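Long-range contact in haloacid dehalogenase domain protein hydrolase (Planctomyces limnophilus, PDB 4OVY), which is probably a metal-dependent hydrolase of the haloacid dehalogenase superfamily, perhaps a phosphatase, and binds a calcium ion: residues T40-G45 and V232-G237. Numbering follows the deposited sequence.
With CA (calcium ion), chain J; EDO (1,2-ethanediol), chain H.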
loop_
_atom_site.group_PDB
_atom_site.type_symbol
_atom_site.label_atom_id
_atom_site.label_comp_id
_atom_site.label_asym_id
_atom_site.label_seq_id
_atom_site.Cartn_x
_atom_site.Cartn_y
_atom_site.Cartn_z
ATOM N N THR A 40 -8.171 -3.132 10.563
ATOM C CA THR A 40 -8.552 -1.996 9.730
ATOM C C THR A 40 -9.670 -1.180 10.372
ATOM O O THR A 40 -10.649 -1.730 10.889
ATOM C CB THR A 40 -8.987 -2.436 8.316
ATOM O OG1 THR A 40 -10.025 -3.421 8.404
ATOM C CG2 THR A 40 -7.815 -2.986 7.545
ATOM N N PHE A 41 -9.506 0.137 10.326
ATOM C CA PHE A 41 -10.469 1.093 10.857
ATOM C C PHE A 41 -10.913 2.044 9.757
ATOM O O PHE A 41 -10.086 2.583 9.026
ATOM C CB PHE A 41 -9.821 1.957 11.945
ATOM C CG PHE A 41 -9.423 1.199 13.179
ATOM C CD1 PHE A 41 -8.209 0.529 13.240
ATOM C CD2 PHE A 41 -10.251 1.177 14.290
ATOM C CE1 PHE A 41 -7.843 -0.169 14.380
ATOM C CE2 PHE A 41 -9.888 0.477 15.433
ATOM C CZ PHE A 41 -8.682 -0.190 15.476
ATOM N N ASP A 42 -12.212 2.299 9.668
ATOM C CA ASP A 42 -12.668 3.505 8.992
ATOM C C ASP A 42 -12.202 4.713 9.819
ATOM O O ASP A 42 -11.856 4.567 11.003
ATOM C CB ASP A 42 -14.188 3.497 8.857
ATOM C CG ASP A 42 -14.699 4.488 7.827
ATOM O OD1 ASP A 42 -13.916 5.125 7.096
ATOM O OD2 ASP A 42 -15.923 4.623 7.742
ATOM N N ASN A 43 -12.186 5.893 9.204
ATOM C CA ASN A 43 -11.826 7.125 9.907
ATOM C C ASN A 43 -13.065 7.936 10.310
ATOM O O ASN A 43 -13.438 7.968 11.481
ATOM C CB ASN A 43 -10.871 7.974 9.051
ATOM C CG ASN A 43 -10.334 9.189 9.800
ATOM O OD1 ASN A 43 -10.112 9.145 11.014
ATOM N ND2 ASN A 43 -10.122 10.280 9.077
ATOM N N ASP A 44 -13.711 8.569 9.332
ATOM C CA ASP A 44 -14.898 9.397 9.590
ATOM C C ASP A 44 -15.954 8.593 10.352
ATOM O O ASP A 44 -16.386 7.560 9.880
ATOM C CB ASP A 44 -15.517 9.884 8.276
ATOM C CG ASP A 44 -14.596 10.788 7.473
ATOM O OD1 ASP A 44 -13.743 11.496 8.053
ATOM O OD2 ASP A 44 -14.746 10.800 6.237
ATOM N N GLY A 45 -16.348 9.063 11.532
ATOM C CA GLY A 45 -17.408 8.429 12.310
ATOM C C GLY A 45 -16.974 7.211 13.107
ATOM O O GLY A 45 -17.767 6.656 13.868
ATOM N N VAL A 232 -13.086 -2.301 12.321
ATOM C CA VAL A 232 -14.030 -1.432 12.989
ATOM C C VAL A 232 -14.520 -0.363 12.016
ATOM O O VAL A 232 -13.725 0.308 11.353
ATOM C CB VAL A 232 -13.425 -0.751 14.233
ATOM C CG1 VAL A 232 -14.511 -0.014 15.005
ATOM C CG2 VAL A 232 -12.714 -1.775 15.116
ATOM N N GLY A 233 -15.838 -0.223 11.939
ATOM C CA GLY A 233 -16.471 0.780 11.094
ATOM C C GLY A 233 -17.630 1.410 11.836
ATOM O O GLY A 233 -17.783 1.198 13.047
ATOM N N ASN A 234 -18.441 2.192 11.123
ATOM C CA ASN A 234 -19.624 2.810 11.730
ATOM C C ASN A 234 -20.814 2.997 10.787
ATOM O O ASN A 234 -21.891 3.363 11.240
ATOM C CB ASN A 234 -19.276 4.177 12.309
ATOM C CG ASN A 234 -19.033 5.210 11.230
ATOM O OD1 ASN A 234 -18.088 5.097 10.462
ATOM N ND2 ASN A 234 -19.899 6.214 11.156
ATOM N N SER A 235 -20.633 2.769 9.490
ATOM C CA SER A 235 -21.694 3.077 8.537
ATOM C C SER A 235 -21.895 1.947 7.540
ATOM O O SER A 235 -21.122 0.987 7.489
ATOM C CB SER A 235 -21.359 4.377 7.806
ATOM O OG SER A 235 -20.381 4.151 6.799
ATOM N N ASP A 236 -22.937 2.069 6.734
ATOM C CA ASP A 236 -23.218 1.065 5.720
ATOM C C ASP A 236 -22.123 0.968 4.657
ATOM O O ASP A 236 -21.966 -0.074 4.041
ATOM C CB ASP A 236 -24.584 1.315 5.084
ATOM C CG ASP A 236 -25.734 0.944 6.006
ATOM O OD1 ASP A 236 -25.495 0.488 7.161
ATOM O OD2 ASP A 236 -26.897 1.111 5.575
ATOM N N GLY A 237 -21.363 2.046 4.460
ATOM C CA GLY A 237 -20.171 2.009 3.614
ATOM C C GLY A 237 -19.069 1.065 4.089
ATOM O O GLY A 237 -18.168 0.743 3.321
HETATM CA CA CA J . -17.604 6.101 8.315
HETATM C C1 EDO H . -15.969 9.890 3.549
HETATM O O1 EDO H . -15.852 9.057 4.713
HETATM C C2 EDO H . -16.995 9.305 2.584
HETATM O O2 EDO H . -16.838 7.883 2.503
HETATM O O HOH W 1 -17.950 4.266 6.205
HETATM O O HOH W 2 -18.883 7.503 7.445
#
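Phe41 and Val232 form a parallel beta bridge between strands 38-41 and 230-233, gripped by Val232 N to Thr40 O (2.9 Å) and Asp42 N to Val232 O (3.0 Å), both nearly straight. On the sheet face that helix 141-152 covers, their side chains lie side by side and point the same way: CE2 of the Phe41 ring meets CG2 of Val232 at 3.6 Å, obliquely to the ring plane. Val232 presents this methyl from beside its backbone N, while CG1 stands anti to that nitrogen (chi1 -172°). With an alanine at Phe41, the ring's packing on Met143, Leu147 and Leu150 of the helix would probably be lost and the CG2 methyl of Val232 left without its aromatic neighbour. Past the bridge both chains leave the sheet and close around calcium. Asp42 OD2 binds the ion at 2.3 Å, Asn234 OD1 at 2.4 Å and the backbone O of Asp44 at 2.5 Å, with two waters completing the modelled contacts; the more distant water shares a hydrogen bond with Ser235 OG. The planes of the Asp42 carboxylate and the Asn234 amide are 33° apart, and the shared cation accounts for the 3.0 Å approach of Asp44 O to Asn234 OD1. Outside the segments, Lys216 forms a salt bridge with Asp42 OD1, and Thr46 OG1 hydrogen-bonds to Asn234 OD1. Gly45 has positive phi and lies against the Asn234 amide, where a beta carbon would clash with ND2. Asp42 and Asp44, with Thr46, are consistent with the DxDx(T/V) motif of this superfamily, at the usual strand end of its Rossmann-like core. The parallel pairing sets the loops after the two strands side by side, so that a carboxylate, an amide oxygen and a backbone carbonyl reach one buried calcium.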